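Local coordinates for protein nicotinate phosphoribosyltransferase (PDB 1VLP) that catalyses the ATP-dependent joining of nicotinate to the ribose phosphate of phosphoribosyl diphosphate, the first step from nicotinic acid to NAD, at residues A260-N263 with A264-W268; D288-L291 with K292-P296; M13-P16 with V17-L21. One frame throughout, in Å; residues are numbered along the deposited sequence. Where two conformers were deposited one is given.

Contact 1 (A260-N263 with A264-W268)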
loop_
_atom_site.group_PDB
_atom_site.type_symbol
_atom_site.label_atom_id
_atom_site.label_comp_id
_atom_site.label_asym_id
_atom_site.label_seq_id
_atom_site.Cartn_x
_atom_site.Cartn_y
_atom_site.Cartn_z
ATOM N N ALA A 260 3.929 21.315 4.502
ATOM C CA ALA A 260 3.263 20.018 4.690
ATOM C C ALA A 260 4.249 18.859 4.950
ATOM O O ALA A 260 3.993 18.039 5.822
ATOM C CB ALA A 260 2.413 19.697 3.498
ATOM N N ASN A 261 5.376 18.804 4.238
ATOM C CA ASN A 261 6.323 17.702 4.466
ATOM C C ASN A 261 6.844 17.707 5.911
ATOM O O ASN A 261 6.796 16.695 6.592
ATOM C CB ASN A 261 7.426 17.670 3.423
ATOM C CG ASN A 261 7.046 16.847 2.195
ATOM O OD1 ASN A 261 6.560 15.725 2.325
ATOM N ND2 ASN A 261 7.309 17.384 1.013
ATOM N N LYS A 262 7.243 18.869 6.392
ATOM C CA LYS A 262 7.742 19.004 7.767
ATOM C C LYS A 262 6.625 18.754 8.772
ATOM O O LYS A 262 6.808 18.049 9.753
ATOM C CB LYS A 262 8.343 20.394 7.954
ATOM C CG LYS A 262 8.881 20.629 9.371
ATOM C CD LYS A 262 9.992 21.658 9.426
ATOM C CE LYS A 262 10.624 21.701 10.830
ATOM N NZ LYS A 262 9.548 21.759 11.900
ATOM N N ASN A 263 5.433 19.305 8.522
ATOM C CA ASN A 263 4.318 19.117 9.449
ATOM C C ASN A 263 3.927 17.661 9.547
ATOM O O ASN A 263 3.655 17.162 10.645
ATOM C CB ASN A 263 3.118 19.947 9.038
ATOM C CG ASN A 263 3.303 21.417 9.352
ATOM O OD1 ASN A 263 4.091 21.774 10.216
ATOM N ND2 ASN A 263 2.574 22.281 8.643
ATOM N N ALA A 264 3.931 16.961 8.407
ATOM C CA ALA A 264 3.616 15.556 8.380
ATOM C C ALA A 264 4.657 14.744 9.153
ATOM O O ALA A 264 4.267 13.832 9.859
ATOM C CB ALA A 264 3.493 15.002 6.950
HETATM N N MSE A 265 5.951 15.026 8.992
HETATM C CA MSE A 265 6.963 14.274 9.751
HETATM C C MSE A 265 6.808 14.534 11.247
HETATM O O MSE A 265 6.852 13.610 12.068
HETATM C CB MSE A 265 8.382 14.650 9.346
HETATM C CG MSE A 265 8.710 14.320 7.933
HETATM SE SE MSE A 265 10.645 14.657 7.642
HETATM C CE MSE A 265 10.782 16.490 7.772
ATOM N N ASP A 266 6.631 15.800 11.611
ATOM C CA ASP A 266 6.453 16.121 13.009
ATOM C C ASP A 266 5.331 15.332 13.604
ATOM O O ASP A 266 5.456 14.781 14.718
ATOM C CB ASP A 266 6.153 17.596 13.180
ATOM C CG ASP A 266 7.382 18.447 13.144
ATOM O OD1 ASP A 266 8.440 17.986 13.569
ATOM O OD2 ASP A 266 7.266 19.615 12.753
ATOM N N CYS A 267 4.196 15.324 12.933
ATOM C CA CYS A 267 3.076 14.663 13.467
ATOM C C CYS A 267 3.320 13.168 13.590
ATOM O O CYS A 267 2.927 12.531 14.562
ATOM C CB CYS A 267 1.857 14.857 12.578
ATOM S SG CYS A 267 0.991 16.359 12.817
ATOM N N TRP A 268 3.966 12.596 12.575
ATOM C CA TRP A 268 4.231 11.161 12.571
ATOM C C TRP A 268 5.128 10.844 13.765
ATOM O O TRP A 268 4.862 9.931 14.525
ATOM C CB TRP A 268 4.877 10.742 11.236
ATOM C CG TRP A 268 4.922 9.253 10.980
ATOM C CD1 TRP A 268 5.987 8.430 11.098
ATOM C CD2 TRP A 268 3.840 8.432 10.495
ATOM N NE1 TRP A 268 5.663 7.155 10.707
ATOM C CE2 TRP A 268 4.344 7.119 10.361
ATOM C CE3 TRP A 268 2.497 8.678 10.185
ATOM C CZ2 TRP A 268 3.564 6.062 9.897
ATOM C CZ3 TRP A 268 1.711 7.609 9.734
ATOM C CH2 TRP A 268 2.254 6.330 9.602
HETATM O O HOH W 1 4.768 20.828 12.862
#

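Contact 2 (D288-L291 with K292-P296)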
loop_
_atom_site.group_PDB
_atom_site.type_symbol
_atom_site.label_atom_id
_atom_site.label_comp_id
_atom_site.label_asym_id
_atom_site.label_seq_id
_atom_site.Cartn_x
_atom_site.Cartn_y
_atom_site.Cartn_z
ATOM N N ASP A 288 12.557 16.907 -4.182
ATOM C CA ASP A 288 13.228 18.178 -3.880
ATOM C C ASP A 288 12.603 18.995 -2.722
ATOM O O ASP A 288 13.332 19.556 -1.859
ATOM C CB ASP A 288 13.280 19.022 -5.151
ATOM C CG ASP A 288 14.223 18.465 -6.203
ATOM O OD1 ASP A 288 15.054 17.602 -5.878
ATOM O OD2 ASP A 288 14.114 18.895 -7.372
ATOM N N ASP A 289 11.268 19.092 -2.700
ATOM C CA ASP A 289 10.605 19.827 -1.636
ATOM C C ASP A 289 10.855 19.125 -0.292
ATOM O O ASP A 289 11.142 19.787 0.727
ATOM C CB ASP A 289 9.101 19.923 -1.862
ATOM C CG ASP A 289 8.436 20.691 -0.768
ATOM O OD1 ASP A 289 8.663 21.909 -0.777
ATOM O OD2 ASP A 289 7.765 20.087 0.104
ATOM N N PHE A 290 10.710 17.794 -0.321
ATOM C CA PHE A 290 10.939 16.953 0.856
ATOM C C PHE A 290 12.340 17.175 1.421
ATOM O O PHE A 290 12.514 17.394 2.631
ATOM C CB PHE A 290 10.737 15.475 0.575
ATOM C CG PHE A 290 10.880 14.638 1.797
ATOM C CD1 PHE A 290 9.820 14.440 2.660
ATOM C CD2 PHE A 290 12.100 14.090 2.123
ATOM C CE1 PHE A 290 9.981 13.718 3.799
ATOM C CE2 PHE A 290 12.246 13.368 3.299
ATOM C CZ PHE A 290 11.211 13.182 4.103
ATOM N N LEU A 291 13.327 17.144 0.547
ATOM C CA LEU A 291 14.744 17.303 0.962
ATOM C C LEU A 291 15.081 18.644 1.654
ATOM O O LEU A 291 15.950 18.698 2.540
ATOM C CB LEU A 291 15.645 17.015 -0.215
ATOM C CG LEU A 291 15.698 15.526 -0.626
ATOM C CD1 LEU A 291 16.680 15.351 -1.752
ATOM C CD2 LEU A 291 15.984 14.510 0.529
ATOM N N LYS A 292 14.359 19.724 1.348
ATOM C CA LYS A 292 14.624 20.987 2.025
ATOM C C LYS A 292 14.524 20.908 3.549
ATOM O O LYS A 292 15.200 21.655 4.220
ATOM C CB LYS A 292 13.653 22.095 1.593
ATOM C CG LYS A 292 13.725 22.532 0.169
ATOM C CD LYS A 292 12.567 23.524 -0.111
ATOM C CE LYS A 292 12.746 24.226 -1.461
ATOM N NZ LYS A 292 11.821 25.403 -1.603
ATOM N N SER A 293 13.663 20.032 4.081
ATOM C CA SER A 293 13.477 19.910 5.534
ATOM C C SER A 293 14.096 18.665 6.091
ATOM O O SER A 293 13.950 18.396 7.300
ATOM C CB SER A 293 11.977 19.948 5.937
ATOM O OG SER A 293 11.181 19.001 5.261
ATOM N N PHE A 294 14.720 17.853 5.220
ATOM C CA PHE A 294 15.279 16.551 5.652
ATOM C C PHE A 294 16.712 16.671 6.183
ATOM O O PHE A 294 17.711 16.412 5.469
ATOM C CB PHE A 294 15.212 15.542 4.502
ATOM C CG PHE A 294 15.245 14.093 4.935
ATOM C CD1 PHE A 294 14.429 13.616 5.996
ATOM C CD2 PHE A 294 15.963 13.168 4.202
ATOM C CE1 PHE A 294 14.376 12.294 6.355
ATOM C CE2 PHE A 294 15.908 11.805 4.580
ATOM C CZ PHE A 294 15.104 11.379 5.639
ATOM N N ARG A 295 16.780 17.155 7.415
ATOM C CA ARG A 295 18.021 17.339 8.141
ATOM C C ARG A 295 17.726 17.032 9.615
ATOM O O ARG A 295 16.558 16.793 9.968
ATOM C CB ARG A 295 18.553 18.740 7.908
ATOM C CG ARG A 295 17.679 19.799 8.349
ATOM C CD ARG A 295 18.155 21.143 7.755
ATOM N NE ARG A 295 17.039 22.055 7.509
ATOM C CZ ARG A 295 17.157 23.285 7.007
ATOM N NH1 ARG A 295 18.355 23.788 6.685
ATOM N NH2 ARG A 295 16.064 24.021 6.831
ATOM N N PRO A 296 18.769 16.968 10.461
ATOM C CA PRO A 296 18.564 16.554 11.846
ATOM C C PRO A 296 17.512 17.447 12.516
ATOM O O PRO A 296 17.440 18.638 12.218
ATOM C CB PRO A 296 19.968 16.671 12.454
ATOM C CG PRO A 296 20.893 16.494 11.306
ATOM C CD PRO A 296 20.193 17.236 10.200
HETATM O O HOH W 2 10.053 20.209 3.081
#

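Contact 3 (M13-P16 with V17-L21)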
loop_
_atom_site.group_PDB
_atom_site.type_symbol
_atom_site.label_atom_id
_atom_site.label_comp_id
_atom_site.label_asym_id
_atom_site.label_seq_id
_atom_site.Cartn_x
_atom_site.Cartn_y
_atom_site.Cartn_z
HETATM N N MSE A 13 -26.234 -16.894 0.897
HETATM C CA MSE A 13 -25.211 -15.918 1.209
HETATM C C MSE A 13 -23.828 -16.487 0.984
HETATM O O MSE A 13 -23.530 -17.602 1.405
HETATM C CB MSE A 13 -25.413 -15.451 2.628
HETATM C CG MSE A 13 -26.807 -14.901 2.801
HETATM SE SE MSE A 13 -27.081 -14.239 4.518
HETATM C CE MSE A 13 -25.992 -12.543 4.432
ATOM N N SER A 14 -22.985 -15.693 0.327
ATOM C CA SER A 14 -21.608 -16.061 0.043
ATOM C C SER A 14 -20.792 -16.058 1.324
ATOM O O SER A 14 -21.128 -15.374 2.286
ATOM C CB SER A 14 -20.982 -15.131 -0.993
ATOM O OG SER A 14 -20.847 -13.794 -0.525
ATOM N N GLU A 15 -19.750 -16.884 1.338
ATOM C CA GLU A 15 -18.796 -16.906 2.444
ATOM C C GLU A 15 -18.001 -15.606 2.392
ATOM O O GLU A 15 -17.544 -15.203 1.308
ATOM C CB GLU A 15 -17.821 -18.083 2.290
ATOM C CG GLU A 15 -16.698 -18.041 3.335
ATOM C CD GLU A 15 -15.873 -19.303 3.434
ATOM O OE1 GLU A 15 -16.181 -20.302 2.737
ATOM O OE2 GLU A 15 -14.915 -19.283 4.244
ATOM N N PRO A 16 -17.883 -14.905 3.531
ATOM C CA PRO A 16 -17.061 -13.674 3.522
ATOM C C PRO A 16 -15.592 -13.973 3.218
ATOM O O PRO A 16 -15.012 -14.901 3.788
ATOM C CB PRO A 16 -17.173 -13.175 4.958
ATOM C CG PRO A 16 -18.365 -13.887 5.541
ATOM C CD PRO A 16 -18.449 -15.191 4.860
ATOM N N VAL A 17 -15.017 -13.191 2.303
ATOM C CA VAL A 17 -13.624 -13.390 1.877
ATOM C C VAL A 17 -12.684 -12.724 2.879
ATOM O O VAL A 17 -11.631 -13.285 3.227
ATOM C CB VAL A 17 -13.415 -12.935 0.397
ATOM C CG1 VAL A 17 -11.925 -12.796 0.065
ATOM C CG2 VAL A 17 -14.114 -13.928 -0.526
ATOM N N ILE A 18 -13.082 -11.548 3.353
ATOM C CA ILE A 18 -12.271 -10.724 4.248
ATOM C C ILE A 18 -12.712 -11.099 5.671
ATOM O O ILE A 18 -13.786 -10.674 6.153
ATOM C CB ILE A 18 -12.477 -9.253 4.000
ATOM C CG1 ILE A 18 -12.207 -8.864 2.517
ATOM C CG2 ILE A 18 -11.631 -8.417 4.976
ATOM C CD1 ILE A 18 -10.761 -9.056 2.055
ATOM N N LYS A 19 -11.917 -11.957 6.302
ATOM C CA LYS A 19 -12.288 -12.583 7.570
ATOM C C LYS A 19 -11.714 -11.830 8.785
ATOM O O LYS A 19 -12.029 -12.168 9.933
ATOM C CB LYS A 19 -11.841 -14.029 7.541
ATOM C CG LYS A 19 -12.516 -14.825 6.446
ATOM C CD LYS A 19 -12.170 -16.271 6.567
ATOM C CE LYS A 19 -12.740 -17.095 5.397
ATOM N NZ LYS A 19 -14.229 -17.153 5.410
ATOM N N SER A 20 -10.918 -10.785 8.525
ATOM C CA SER A 20 -10.240 -10.084 9.633
ATOM C C SER A 20 -9.921 -8.658 9.231
ATOM O O SER A 20 -9.619 -8.384 8.072
ATOM C CB SER A 20 -8.949 -10.853 10.018
ATOM O OG SER A 20 -8.162 -10.126 10.973
ATOM N N LEU A 21 -9.981 -7.753 10.197
ATOM C CA LEU A 21 -9.467 -6.405 9.973
ATOM C C LEU A 21 -7.932 -6.369 9.832
ATOM O O LEU A 21 -7.370 -5.361 9.405
ATOM C CB LEU A 21 -9.953 -5.520 11.084
ATOM C CG LEU A 21 -11.487 -5.255 11.016
ATOM C CD1 LEU A 21 -11.985 -4.758 12.277
ATOM C CD2 LEU A 21 -11.812 -4.280 9.927
#

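Contact 1 (A260-N263 with A264-W268)
Lys262 and Asp266 stand one helical turn apart and join in a salt bridge, Lys262 NZ lying 3.2 Å from Asp266 OD2 in a bond that is weak as a hydrogen bond. Lysine reaches it by a long arm: CG leaves anti to the backbone N (chi1 180°) and the chain runs out nearly extended until a bend at the last torsion swings NZ over to the carboxylate. Each group has a stronger partner in Tyr298, whose hydroxyl is hydrogen-bonded both to Lys262 NZ and to Asp266 OD1, so the aspartate is gripped through both oxygens. A water completes the cluster, donating to Asn263 OD1 at 2.9 Å and to Asp266 OD2 at 2.8 Å; it links the short amide of Asn263 to an acid three residues on, a gap the two side chains do not span directly.

Beneath lies the backbone ladder that sets this spacing. Asp266 N bonds to Lys262 O at 2.9 Å, flanked by the equivalent bonds Ala264 to Ala260, Met265 to Asn261 and Cys267 to Asn263.

The buried side carries a different set of residues. Selenomethionine Met265 packs its CG 3.3 Å from Asn261 O, and the bend at chi3 brings CE back to Lys262 CA at 3.9 Å. Ala260 is small enough to let helix 244-254 come close, through Val247 and Ala251, while Trp246 of that helix bonds to Ala264 O and meets Trp268 edge-to-face. The whole is a regular alpha helix, the amphipathic opening turns of helix 260-272, with an i to i+4 lysine-aspartate bridge on its outer side and buried residues packed on helices 244-254, 287-291 and 26-38, within the part of the enzyme that carries the parallel sheet.

Contact 2 (D288-L291 with K292-P296)
Phe294 meets Phe290 and Leu291 beside helix 287-291. Its CB lies 3.8 Å from Phe290 O, close to the turn that brings the ring back: Leu291 to Phe294 is a type I beta turn, closed by Phe294 N bonding to Leu291 O at 3.1 Å. Farther out, Phe294 CG and CD1 come under Phe290 CE2, which sits over one face of the Phe294 ring, displaced toward its rim, 3.5 Å from CD1. The planes are inclined at 53°, so the pair is neither stacked nor T-shaped. Across the ring, CD2 touches Leu291 CD2 at 3.9 Å. Phe294 CE1 is still 3.9 Å from Phe290 CE2, and CZ at the tip has drawn away to 4.2 Å from that same atom. With CG anti to the backbone N (chi1 -158°), the flat phenylalanine leans back over Phe290 and Leu291.

The polar atoms of the turn are served separately. Ser293 N bonds to Phe290 O, and a water bridges Ser293 OG to Asp289 O, a task suited to a short hydroxyl side chain. Asp289 directs its carboxylate to Asn261.

Phe290 and Ser293 face helix 260-272, while Phe294 rests on Tyr302, shortly before strand 304-307, and gives its carbonyl to His322 of helix 312-326.

Contact 3 (M13-P16 with V17-L21)
The charged contact pairs Glu15 with Lys19: Glu15 OE2 lies 2.5 Å from Lys19 NZ, a salt bridge whose separation is unusually short, so the exact length is doubtful. It uses the anti lone pair of OE2, directed away from the other oxygen. The two side chains meet at about a right angle. Glutamate arrives extended. CG of Lys19 lies anti to the carbonyl carbon (chi1 -62°), the chain runs extended from there, and the bend at the last torsion turns NZ in toward the backbone.

That turn also gives the ammonium a neutral acceptor. Lys19 NZ donates to Pro16 O at 2.9 Å, approaching almost in line with the carbonyl. Two oxygens from residues 15 and 16 thus hold a single nitrogen, and the long, flexible lysine suits a place where both must be reached from an irregular backbone.

The apolar side chains pack outward, the branched Val17 on Trp64 of helix 59-71 and Leu150 of helix 144-159, Pro16 on Tyr71, while Gln68 bonds through its amide to Glu15 O and Val17 N. Without regular helix or strand, this is a surface N-terminal arm laid across two helices ahead of helix 26-38, its bend closed by lysine bonding back to a carboxylate and a main-chain carbonyl.

Overall arrangement
Along the chain contact 3 comes first, in the N-terminal arm before helix 26-38; contact 1 follows on helix 260-272, then contact 2 at helix 287-291 and the loop after it. Contacts 1 and 2 have centres 11 Å apart and touch directly: Asn261 ND2 reaches Asp289 OD2 at 2.9 Å, probably a hydrogen bond, and Met265 SE packs on Phe290 CZ at 3.9 Å. Strand 279-281, at one margin of the six-stranded parallel sheet, comes between these two helices in the sequence. Contact 3 lies on the opposite side of the chain's centre, its centre about 36 Å from that of contact 1 and 43 Å from that of contact 2; with nearest atoms about 15 Å and 26 Å away, it touches neither.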